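Local coordinates for protein enoyl-CoA hydratase (Thermus thermophilus, PDB 1WZ8) that probably catalyses the reversible hydration of trans-2-enoyl-CoA thioesters to 3-hydroxyacyl-CoA, working as a hexameric member of the crotonase family, at residues G149-V153 with L154-L158; T176-E179 with A180-G184; T217-A220 with L221-Y225; R226-L229 with P230-E233. All coordinates share one frame; numbering follows the deposited sequence.

Interaction 1 of 4, residues G149-V153 with L154-L158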
loop_
_atom_site.group_PDB
_atom_site.type_symbol
_atom_site.label_atom_id
_atom_site.label_comp_id
_atom_site.label_asym_id
_atom_site.label_seq_id
_atom_site.Cartn_x
_atom_site.Cartn_y
_atom_site.Cartn_z
ATOM N N GLY A 149 -5.707 -16.629 -12.640
ATOM C CA GLY A 149 -4.608 -16.279 -11.760
ATOM C C GLY A 149 -3.189 -16.289 -12.285
ATOM O O GLY A 149 -2.258 -16.146 -11.493
ATOM N N ASP A 150 -2.989 -16.422 -13.594
ATOM C CA ASP A 150 -1.619 -16.459 -14.094
ATOM C C ASP A 150 -1.015 -15.135 -14.558
ATOM O O ASP A 150 0.119 -15.108 -15.038
ATOM C CB ASP A 150 -1.464 -17.528 -15.191
ATOM C CG ASP A 150 -2.212 -17.196 -16.464
ATOM O OD1 ASP A 150 -2.759 -16.085 -16.582
ATOM O OD2 ASP A 150 -2.243 -18.066 -17.362
ATOM N N HIS A 151 -1.754 -14.041 -14.401
ATOM C CA HIS A 151 -1.244 -12.724 -14.780
ATOM C C HIS A 151 -2.288 -11.616 -14.690
ATOM O O HIS A 151 -1.971 -10.484 -14.324
ATOM C CB HIS A 151 -0.695 -12.731 -16.218
ATOM C CG HIS A 151 -1.756 -12.578 -17.265
ATOM N ND1 HIS A 151 -2.561 -13.621 -17.669
ATOM C CD2 HIS A 151 -2.197 -11.484 -17.931
ATOM C CE1 HIS A 151 -3.455 -13.176 -18.535
ATOM N NE2 HIS A 151 -3.257 -11.882 -18.710
ATOM N N ALA A 152 -3.530 -11.951 -15.024
ATOM C CA ALA A 152 -4.616 -10.983 -15.058
ATOM C C ALA A 152 -4.774 -10.076 -13.853
ATOM O O ALA A 152 -4.936 -8.870 -14.003
ATOM C CB ALA A 152 -5.931 -11.692 -15.338
ATOM N N VAL A 153 -4.738 -10.641 -12.656
ATOM C CA VAL A 153 -4.919 -9.812 -11.483
ATOM C C VAL A 153 -3.742 -8.876 -11.233
ATOM O O VAL A 153 -3.899 -7.854 -10.575
ATOM C CB VAL A 153 -5.231 -10.680 -10.251
ATOM C CG1 VAL A 153 -5.369 -9.816 -9.004
ATOM C CG2 VAL A 153 -6.536 -11.434 -10.500
ATOM N N LEU A 154 -2.569 -9.202 -11.773
ATOM C CA LEU A 154 -1.416 -8.317 -11.593
ATOM C C LEU A 154 -1.396 -7.206 -12.643
ATOM O O LEU A 154 -1.160 -6.029 -12.332
ATOM C CB LEU A 154 -0.099 -9.095 -11.709
ATOM C CG LEU A 154 1.160 -8.228 -11.545
ATOM C CD1 LEU A 154 1.285 -7.818 -10.087
ATOM C CD2 LEU A 154 2.405 -8.986 -11.985
ATOM N N LEU A 155 -1.663 -7.587 -13.886
ATOM C CA LEU A 155 -1.583 -6.664 -15.006
ATOM C C LEU A 155 -2.811 -5.907 -15.513
ATOM O O LEU A 155 -2.729 -4.700 -15.739
ATOM C CB LEU A 155 -0.938 -7.400 -16.191
ATOM C CG LEU A 155 0.335 -8.215 -15.893
ATOM C CD1 LEU A 155 0.805 -8.935 -17.155
ATOM C CD2 LEU A 155 1.427 -7.297 -15.365
ATOM N N TRP A 156 -3.944 -6.586 -15.691
ATOM C CA TRP A 156 -5.124 -5.923 -16.258
ATOM C C TRP A 156 -5.679 -4.633 -15.643
ATOM O O TRP A 156 -5.973 -3.685 -16.372
ATOM C CB TRP A 156 -6.275 -6.927 -16.412
ATOM C CG TRP A 156 -6.081 -7.885 -17.553
ATOM C CD1 TRP A 156 -5.041 -8.756 -17.726
ATOM C CD2 TRP A 156 -6.964 -8.087 -18.665
ATOM N NE1 TRP A 156 -5.224 -9.486 -18.878
ATOM C CE2 TRP A 156 -6.395 -9.096 -19.472
ATOM C CE3 TRP A 156 -8.178 -7.511 -19.058
ATOM C CZ2 TRP A 156 -7.001 -9.545 -20.652
ATOM C CZ3 TRP A 156 -8.781 -7.958 -20.234
ATOM C CH2 TRP A 156 -8.188 -8.965 -21.014
ATOM N N PRO A 157 -5.835 -4.570 -14.313
ATOM C CA PRO A 157 -6.376 -3.322 -13.761
ATOM C C PRO A 157 -5.619 -2.061 -14.165
ATOM O O PRO A 157 -6.237 -1.034 -14.468
ATOM C CB PRO A 157 -6.334 -3.565 -12.253
ATOM C CG PRO A 157 -6.570 -5.051 -12.159
ATOM C CD PRO A 157 -5.657 -5.578 -13.252
ATOM N N LEU A 158 -4.290 -2.133 -14.157
ATOM C CA LEU A 158 -3.469 -0.978 -14.513
ATOM C C LEU A 158 -3.280 -0.812 -16.013
ATOM O O LEU A 158 -2.588 0.101 -16.459
ATOM C CB LEU A 158 -2.099 -1.052 -13.835
ATOM C CG LEU A 158 -2.049 -0.727 -12.341
ATOM C CD1 LEU A 158 -0.607 -0.814 -11.851
ATOM C CD2 LEU A 158 -2.613 0.669 -12.094
#

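Interaction 2 of 4, residues T176-E179 with A180-G184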
loop_
_atom_site.group_PDB
_atom_site.type_symbol
_atom_site.label_atom_id
_atom_site.label_comp_id
_atom_site.label_asym_id
_atom_site.label_seq_id
_atom_site.Cartn_x
_atom_site.Cartn_y
_atom_site.Cartn_z
ATOM N N THR A 176 -9.882 -8.439 -29.913
ATOM C CA THR A 176 -9.101 -8.455 -31.136
ATOM C C THR A 176 -7.926 -7.536 -30.797
ATOM O O THR A 176 -8.023 -6.732 -29.870
ATOM C CB THR A 176 -9.869 -7.843 -32.326
ATOM O OG1 THR A 176 -10.135 -6.466 -32.052
ATOM C CG2 THR A 176 -11.200 -8.568 -32.559
ATOM N N GLY A 177 -6.820 -7.654 -31.523
ATOM C CA GLY A 177 -5.686 -6.787 -31.245
ATOM C C GLY A 177 -6.090 -5.325 -31.329
ATOM O O GLY A 177 -5.669 -4.501 -30.518
ATOM N N GLU A 178 -6.923 -5.007 -32.315
ATOM C CA GLU A 178 -7.396 -3.643 -32.519
ATOM C C GLU A 178 -8.158 -3.135 -31.301
ATOM O O GLU A 178 -7.938 -2.012 -30.844
ATOM C CB GLU A 178 -8.302 -3.584 -33.743
ATOM C CG GLU A 178 -8.654 -2.178 -34.175
ATOM C CD GLU A 178 -9.673 -2.170 -35.295
ATOM O OE1 GLU A 178 -10.829 -2.563 -35.039
ATOM O OE2 GLU A 178 -9.318 -1.781 -36.426
ATOM N N GLU A 179 -9.067 -3.951 -30.786
ATOM C CA GLU A 179 -9.833 -3.569 -29.604
ATOM C C GLU A 179 -8.895 -3.457 -28.402
ATOM O O GLU A 179 -9.018 -2.544 -27.594
ATOM C CB GLU A 179 -10.928 -4.607 -29.311
ATOM C CG GLU A 179 -11.857 -4.868 -30.492
ATOM C CD GLU A 179 -12.897 -5.937 -30.212
ATOM O OE1 GLU A 179 -12.526 -7.020 -29.705
ATOM O OE2 GLU A 179 -14.086 -5.698 -30.509
ATOM N N ALA A 180 -7.950 -4.383 -28.287
ATOM C CA ALA A 180 -7.022 -4.355 -27.158
ATOM C C ALA A 180 -6.213 -3.061 -27.099
ATOM O O ALA A 180 -5.982 -2.524 -26.014
ATOM C CB ALA A 180 -6.093 -5.567 -27.209
ATOM N N GLU A 181 -5.780 -2.551 -28.251
ATOM C CA GLU A 181 -5.011 -1.305 -28.270
ATOM C C GLU A 181 -5.894 -0.122 -27.870
ATOM O O GLU A 181 -5.465 0.781 -27.142
ATOM C CB GLU A 181 -4.414 -1.061 -29.666
ATOM C CG GLU A 181 -3.495 0.168 -29.755
ATOM C CD GLU A 181 -4.248 1.476 -29.949
ATOM O OE1 GLU A 181 -3.700 2.541 -29.580
ATOM O OE2 GLU A 181 -5.375 1.451 -30.485
ATOM N N ARG A 182 -7.137 -0.140 -28.340
ATOM C CA ARG A 182 -8.091 0.924 -28.037
ATOM C C ARG A 182 -8.366 0.991 -26.536
ATOM O O ARG A 182 -8.548 2.076 -25.978
ATOM C CB ARG A 182 -9.392 0.674 -28.806
ATOM C CG ARG A 182 -10.363 1.842 -28.840
ATOM C CD ARG A 182 -11.373 1.608 -29.954
ATOM N NE ARG A 182 -10.682 1.269 -31.196
ATOM C CZ ARG A 182 -11.281 0.871 -32.315
ATOM N NH1 ARG A 182 -12.603 0.755 -32.363
ATOM N NH2 ARG A 182 -10.553 0.586 -33.387
ATOM N N LEU A 183 -8.389 -0.171 -25.887
ATOM C CA LEU A 183 -8.628 -0.242 -24.446
ATOM C C LEU A 183 -7.384 0.118 -23.640
ATOM O O LEU A 183 -7.486 0.489 -22.471
ATOM C CB LEU A 183 -9.078 -1.650 -24.037
ATOM C CG LEU A 183 -10.417 -2.195 -24.542
ATOM C CD1 LEU A 183 -10.645 -3.590 -23.961
ATOM C CD2 LEU A 183 -11.550 -1.256 -24.121
ATOM N N GLY A 184 -6.215 -0.011 -24.259
ATOM C CA GLY A 184 -4.972 0.297 -23.564
ATOM C C GLY A 184 -4.265 -0.939 -23.027
ATOM O O GLY A 184 -3.314 -0.835 -22.252
HETATM O O HOH W 1 -6.931 0.079 -32.233
#

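Interaction 3 of 4, residues T217-A220 with L221-Y225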
loop_
_atom_site.group_PDB
_atom_site.type_symbol
_atom_site.label_atom_id
_atom_site.label_comp_id
_atom_site.label_asym_id
_atom_site.label_seq_id
_atom_site.Cartn_x
_atom_site.Cartn_y
_atom_site.Cartn_z
ATOM N N THR A 217 14.132 3.590 -15.672
ATOM C CA THR A 217 12.757 4.001 -15.927
ATOM C C THR A 217 11.836 2.783 -15.858
ATOM O O THR A 217 10.755 2.844 -15.263
ATOM C CB THR A 217 12.617 4.683 -17.311
ATOM O OG1 THR A 217 13.477 5.828 -17.365
ATOM C CG2 THR A 217 11.186 5.141 -17.540
ATOM N N LYS A 218 12.259 1.683 -16.477
ATOM C CA LYS A 218 11.468 0.461 -16.455
ATOM C C LYS A 218 11.313 -0.008 -15.018
ATOM O O LYS A 218 10.213 -0.332 -14.576
ATOM C CB LYS A 218 12.136 -0.653 -17.274
ATOM C CG LYS A 218 11.564 -2.042 -16.984
ATOM C CD LYS A 218 12.133 -3.114 -17.897
ATOM C CE LYS A 218 11.591 -4.487 -17.511
ATOM N NZ LYS A 218 11.933 -5.535 -18.500
ATOM N N HIS A 219 12.423 -0.032 -14.294
ATOM C CA HIS A 219 12.416 -0.480 -12.908
ATOM C C HIS A 219 11.464 0.333 -12.041
ATOM O O HIS A 219 10.671 -0.226 -11.290
ATOM C CB HIS A 219 13.825 -0.403 -12.319
ATOM C CG HIS A 219 13.909 -0.888 -10.906
ATOM N ND1 HIS A 219 13.801 -2.220 -10.571
ATOM C CD2 HIS A 219 14.062 -0.218 -9.741
ATOM C CE1 HIS A 219 13.885 -2.349 -9.259
ATOM N NE2 HIS A 219 14.043 -1.149 -8.732
ATOM N N ALA A 220 11.554 1.655 -12.144
ATOM C CA ALA A 220 10.705 2.535 -11.355
ATOM C C ALA A 220 9.229 2.359 -11.703
ATOM O O ALA A 220 8.382 2.310 -10.812
ATOM C CB ALA A 220 11.127 3.987 -11.556
ATOM N N LEU A 221 8.912 2.272 -12.993
ATOM C CA LEU A 221 7.521 2.079 -13.392
ATOM C C LEU A 221 6.992 0.739 -12.892
ATOM O O LEU A 221 5.853 0.651 -12.426
ATOM C CB LEU A 221 7.375 2.135 -14.918
ATOM C CG LEU A 221 7.453 3.489 -15.631
ATOM C CD1 LEU A 221 7.496 3.251 -17.135
ATOM C CD2 LEU A 221 6.250 4.354 -15.272
ATOM N N ASN A 222 7.817 -0.302 -12.974
ATOM C CA ASN A 222 7.374 -1.625 -12.553
ATOM C C ASN A 222 7.054 -1.760 -11.070
ATOM O O ASN A 222 6.429 -2.733 -10.657
ATOM C CB ASN A 222 8.369 -2.697 -13.012
ATOM C CG ASN A 222 8.173 -3.068 -14.469
ATOM O OD1 ASN A 222 7.178 -2.686 -15.084
ATOM N ND2 ASN A 222 9.109 -3.827 -15.026
ATOM N N HIS A 223 7.466 -0.785 -10.264
ATOM C CA HIS A 223 7.138 -0.831 -8.846
ATOM C C HIS A 223 5.621 -0.689 -8.692
ATOM O O HIS A 223 5.065 -1.009 -7.638
ATOM C CB HIS A 223 7.847 0.284 -8.069
ATOM C CG HIS A 223 9.190 -0.112 -7.535
ATOM N ND1 HIS A 223 9.388 -1.261 -6.800
ATOM C CD2 HIS A 223 10.394 0.504 -7.605
ATOM C CE1 HIS A 223 10.657 -1.336 -6.438
ATOM N NE2 HIS A 223 11.289 -0.278 -6.913
ATOM N N TRP A 224 4.948 -0.191 -9.729
ATOM C CA TRP A 224 3.498 -0.078 -9.652
ATOM C C TRP A 224 2.925 -1.487 -9.609
ATOM O O TRP A 224 1.992 -1.765 -8.863
ATOM C CB TRP A 224 2.921 0.677 -10.851
ATOM C CG TRP A 224 3.000 2.164 -10.708
ATOM C CD1 TRP A 224 4.093 2.955 -10.927
ATOM C CD2 TRP A 224 1.951 3.040 -10.280
ATOM N NE1 TRP A 224 3.789 4.266 -10.663
ATOM C CE2 TRP A 224 2.481 4.349 -10.263
ATOM C CE3 TRP A 224 0.613 2.846 -9.909
ATOM C CZ2 TRP A 224 1.721 5.461 -9.888
ATOM C CZ3 TRP A 224 -0.148 3.958 -9.535
ATOM C CH2 TRP A 224 0.412 5.248 -9.530
ATOM N N TYR A 225 3.491 -2.380 -10.412
ATOM C CA TYR A 225 3.031 -3.760 -10.423
ATOM C C TYR A 225 3.491 -4.482 -9.155
ATOM O O TYR A 225 2.727 -5.221 -8.547
ATOM C CB TYR A 225 3.580 -4.509 -11.639
ATOM C CG TYR A 225 2.955 -4.137 -12.965
ATOM C CD1 TYR A 225 1.570 -4.075 -13.114
ATOM C CD2 TYR A 225 3.752 -3.912 -14.092
ATOM C CE1 TYR A 225 0.990 -3.806 -14.352
ATOM C CE2 TYR A 225 3.183 -3.643 -15.333
ATOM C CZ TYR A 225 1.805 -3.595 -15.456
ATOM O OH TYR A 225 1.239 -3.370 -16.685
#

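Interaction 4 of 4, residues R226-L229 with P230-E233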
loop_
_atom_site.group_PDB
_atom_site.type_symbol
_atom_site.label_atom_id
_atom_site.label_comp_id
_atom_site.label_asym_id
_atom_site.label_seq_id
_atom_site.Cartn_x
_atom_site.Cartn_y
_atom_site.Cartn_z
ATOM N N ARG A 226 4.739 -4.259 -8.763
ATOM C CA ARG A 226 5.289 -4.918 -7.589
ATOM C C ARG A 226 4.481 -4.647 -6.325
ATOM O O ARG A 226 4.390 -5.509 -5.454
ATOM C CB ARG A 226 6.749 -4.512 -7.374
ATOM C CG ARG A 226 7.672 -4.889 -8.531
ATOM C CD ARG A 226 9.145 -4.738 -8.148
ATOM N NE ARG A 226 10.030 -4.962 -9.289
ATOM C CZ ARG A 226 10.548 -3.993 -10.036
ATOM N NH1 ARG A 226 10.279 -2.723 -9.758
ATOM N NH2 ARG A 226 11.326 -4.291 -11.069
ATOM N N SER A 227 3.889 -3.460 -6.227
ATOM C CA SER A 227 3.090 -3.114 -5.057
ATOM C C SER A 227 1.842 -3.993 -4.929
ATOM O O SER A 227 1.226 -4.053 -3.869
ATOM C CB SER A 227 2.672 -1.639 -5.122
ATOM O OG SER A 227 3.791 -0.781 -4.995
ATOM N N PHE A 228 1.482 -4.679 -6.012
ATOM C CA PHE A 228 0.302 -5.538 -6.024
ATOM C C PHE A 228 0.650 -7.008 -6.221
ATOM O O PHE A 228 -0.181 -7.797 -6.664
ATOM C CB PHE A 228 -0.658 -5.082 -7.123
ATOM C CG PHE A 228 -1.276 -3.735 -6.859
ATOM C CD1 PHE A 228 -2.445 -3.632 -6.112
ATOM C CD2 PHE A 228 -0.660 -2.569 -7.310
ATOM C CE1 PHE A 228 -3.002 -2.393 -5.823
ATOM C CE2 PHE A 228 -1.212 -1.316 -7.024
ATOM C CZ PHE A 228 -2.381 -1.227 -6.276
ATOM N N LEU A 229 1.880 -7.373 -5.882
ATOM C CA LEU A 229 2.309 -8.754 -6.025
ATOM C C LEU A 229 1.465 -9.688 -5.159
ATOM O O LEU A 229 1.095 -10.782 -5.600
ATOM C CB LEU A 229 3.788 -8.900 -5.670
ATOM C CG LEU A 229 4.612 -9.582 -6.759
ATOM C CD1 LEU A 229 4.057 -10.979 -7.010
ATOM C CD2 LEU A 229 4.578 -8.760 -8.037
ATOM N N PRO A 230 1.161 -9.286 -3.908
ATOM C CA PRO A 230 0.344 -10.183 -3.087
ATOM C C PRO A 230 -0.998 -10.456 -3.775
ATOM O O PRO A 230 -1.496 -11.584 -3.769
ATOM C CB PRO A 230 0.192 -9.405 -1.783
ATOM C CG PRO A 230 1.500 -8.669 -1.694
ATOM C CD PRO A 230 1.668 -8.158 -3.103
ATOM N N HIS A 231 -1.575 -9.413 -4.370
ATOM C CA HIS A 231 -2.847 -9.541 -5.074
ATOM C C HIS A 231 -2.713 -10.589 -6.176
ATOM O O HIS A 231 -3.587 -11.435 -6.364
ATOM C CB HIS A 231 -3.239 -8.208 -5.719
ATOM C CG HIS A 231 -3.437 -7.090 -4.741
ATOM N ND1 HIS A 231 -2.449 -6.673 -3.876
ATOM C CD2 HIS A 231 -4.499 -6.280 -4.518
ATOM C CE1 HIS A 231 -2.893 -5.654 -3.160
ATOM N NE2 HIS A 231 -4.135 -5.396 -3.531
ATOM N N PHE A 232 -1.608 -10.516 -6.907
ATOM C CA PHE A 232 -1.346 -11.444 -8.002
ATOM C C PHE A 232 -1.143 -12.870 -7.497
ATOM O O PHE A 232 -1.808 -13.798 -7.950
ATOM C CB PHE A 232 -0.112 -10.984 -8.787
ATOM C CG PHE A 232 0.424 -12.013 -9.744
ATOM C CD1 PHE A 232 -0.424 -12.683 -10.619
ATOM C CD2 PHE A 232 1.785 -12.301 -9.777
ATOM C CE1 PHE A 232 0.077 -13.628 -11.517
ATOM C CE2 PHE A 232 2.296 -13.245 -10.672
ATOM C CZ PHE A 232 1.435 -13.910 -11.544
ATOM N N GLU A 233 -0.232 -13.039 -6.550
ATOM C CA GLU A 233 0.040 -14.370 -6.024
ATOM C C GLU A 233 -1.171 -15.023 -5.377
ATOM O O GLU A 233 -1.328 -16.245 -5.434
ATOM C CB GLU A 233 1.227 -14.306 -5.066
ATOM C CG GLU A 233 2.535 -14.093 -5.817
ATOM C CD GLU A 233 3.710 -13.846 -4.906
ATOM O OE1 GLU A 233 3.644 -14.259 -3.732
ATOM O OE2 GLU A 233 4.702 -13.249 -5.374
#

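Interaction 1 of 4, residues G149-V153 with L154-L158
H151, L154 and W156 carry this buried turn, in which a helix N-cap binds its own first turn through both backbone and side chain. The carbonyl O of H151 accepts two amides: the bond from L155 N, 2.9 Å long, is nearly straight, whereas that from L154 N is more bent, with an N-H...O angle of 134°. L154 adds its CB, 3.5 Å from H151 O, and its side chain packs on L229 and F232 of helix 229-241. The imidazole of H151 has CG between the backbone N and the carbonyl carbon (chi1 82°); this brings A152 CB over the centre of one ring face and L155 CD1 to the edge, 4.0 Å from H151 CD2. W156 NE1 donates to H151 NE2 at 3.1 Å, lying 31° out of the imidazole plane but with the acceptor near the indole plane. W156 CD1 also rests 3.5 Å from A152 CA, and the indole packs on helix 162-171. On its other nitrogen H151 ND1 gives its proton to D150 OD1, 2.7 Å away on the syn side of the carboxylate, though tilted from the carboxylate plane. With ND1 donating and NE2 accepting, both ring nitrogens are engaged, which fixes the rotation of the imidazole and links carboxylate, imidazole and indole in one chain.

Interaction 2 of 4, residues T176-E179 with A180-G184
A180 packs its CB between two carbonyls of the preceding turn, 3.5 Å from both T176 O and G177 O, while its amide binds T176 O at 2.8 Å. This is the tight side of the short helix 177-183. L183 belongs to it as well: its N reaches E179 O, and its CG, anti to the carbonyl carbon (chi1 -65°), lies 3.4 Å from the same oxygen before the side chain packs on K164 and H168 of helix 162-171. Both ends of the helix are closed by recognised motifs. T176 and E179 form a capping box at the N-terminus, where T176 N donates to E179 OE1 at 3.0 Å, met on the anti side of the carboxylate; the return bond from E179 N to T176 OG1 is less certain, since that hydroxyl is modelled too near a neighbour. At the C-terminus G184, with positive phi, is the C-prime residue of a Schellman motif, its N turning back weakly to E181 O and L185 N to A180 O. The outer side is looser. E178 and R182 run side by side in the same direction, and their salt bridge is long, with OE1 of E178 3.6 Å from NH2 of R182 and the two planar groups 33° apart; the closest approach there is R182 NH2 to the aliphatic CG of E178. Beside this pair, a water donates to both E178 O and E181 OE2, each 2.7 Å from it, whereas E181 OE1 pairs with K164 of the third subunit.

Interaction 3 of 4, residues T217-A220 with L221-Y225
H223 and H219, one turn apart on helix 211-226, bring their imidazoles together just before the helix kinks. From its CB, 3.5 Å from A220 O, the H223 side chain climbs along the preceding turn: CG lies 4.0 Å from H219 O, and CD2 is slightly nearer to that same carbonyl. At the tip CE1 stands 4.1 Å from H219 NE2, and NE2 of H223 comes within 3.4 Å of it. The rings are oblique, their planes 71° apart, and H219 reaches this place by holding CG anti to its backbone N (chi1 -178°). Both NE2 atoms bond to a single carboxylate oxygen, E233 OE1 of the fourth subunit. A leucine in place of H223 would probably leave that glutamate oxygen with one hydrogen-bond partner fewer and H219 without the imidazole beside it. On another side of the helix, N222 ND2 lies across the extended K218 chain, 3.6 Å from its CG; the amide continues to L101 O and to K166 of the third subunit, while K218 NZ bonds to P100 O and forms a salt bridge with D127. H223 N divides between a weak bond to H219 O and one to A220 O, then W224 N turns to L221 O and Y225 N, weakly, to N222 O. The arrangement is that of a kinked helix in the C-terminal helical region of the crotonase fold, here buried between subunits of the hexamer.

Interaction 4 of 4, residues R226-L229 with P230-E233
F228 turns the edge of its ring toward a face of H231, placing CD1 over the centre of the imidazole, 3.6 Å from NE2. The planes stand 68° apart, an edge-to-face pair. Matching torsions bring it about: in both residues CG is anti to the carbonyl carbon (chi1 -67° in F228, -61° in H231), and each side chain runs back beside its backbone N. H231 CB also lies 3.2 Å from F228 O, the carbonyl that accepts F232 N. F232 takes the other course, CG anti to its N, and leans away from the pair; the edge of its ring meets L229, with F232 CD2 3.8 Å from L229 CD1. The L229 side chain is less certain: its first torsion lies off the staggered positions and its CD1 is modelled too near E233, while its CB lies 3.4 Å from P230 CD, a closeness set largely by the adjoining peptide bond. E233 N binds L229 O almost straight at 2.8 Å, and its carboxylate pairs with R94. H231 NE2 bonds to S227 OG of the second subunit, whereas its ND1 is buried without a partner. An alanine here is likely to leave a gap against the edge of F228 and that serine without one of its mates. The type I turn R226-L229 followed by F228 as N-cap and P230 in the first turn, where its missing amide hydrogen costs no helix bond, forms the corner between two C-terminal helices that here take part in the contacts between subunits, as the C-terminal helices do in crotonase relatives.

How the interactions relate
The interactions follow one another along the chain without overlap. Interactions 3 and 4 lie on and between helices 211-226 and 229-241, which follow each other in the chain, their centres about 13 Å apart, joined by H219 O to R226 NH1. Interaction 1, on helices 152-155 and 157-160, packs against both: interactions 1 and 4, their centres about 9 Å apart, touch through L154 and F232, and L155 touches Y225. Interaction 2, on helix 177-183, stands apart, about 16 Å from interaction 1 and 25 Å from interaction 4, centre to centre. The same three regions also meet between subunits, where W224 contacts V153, F228 and H231 of a neighbouring subunit, so the C-terminal helices tie each chain's core to the hexamer.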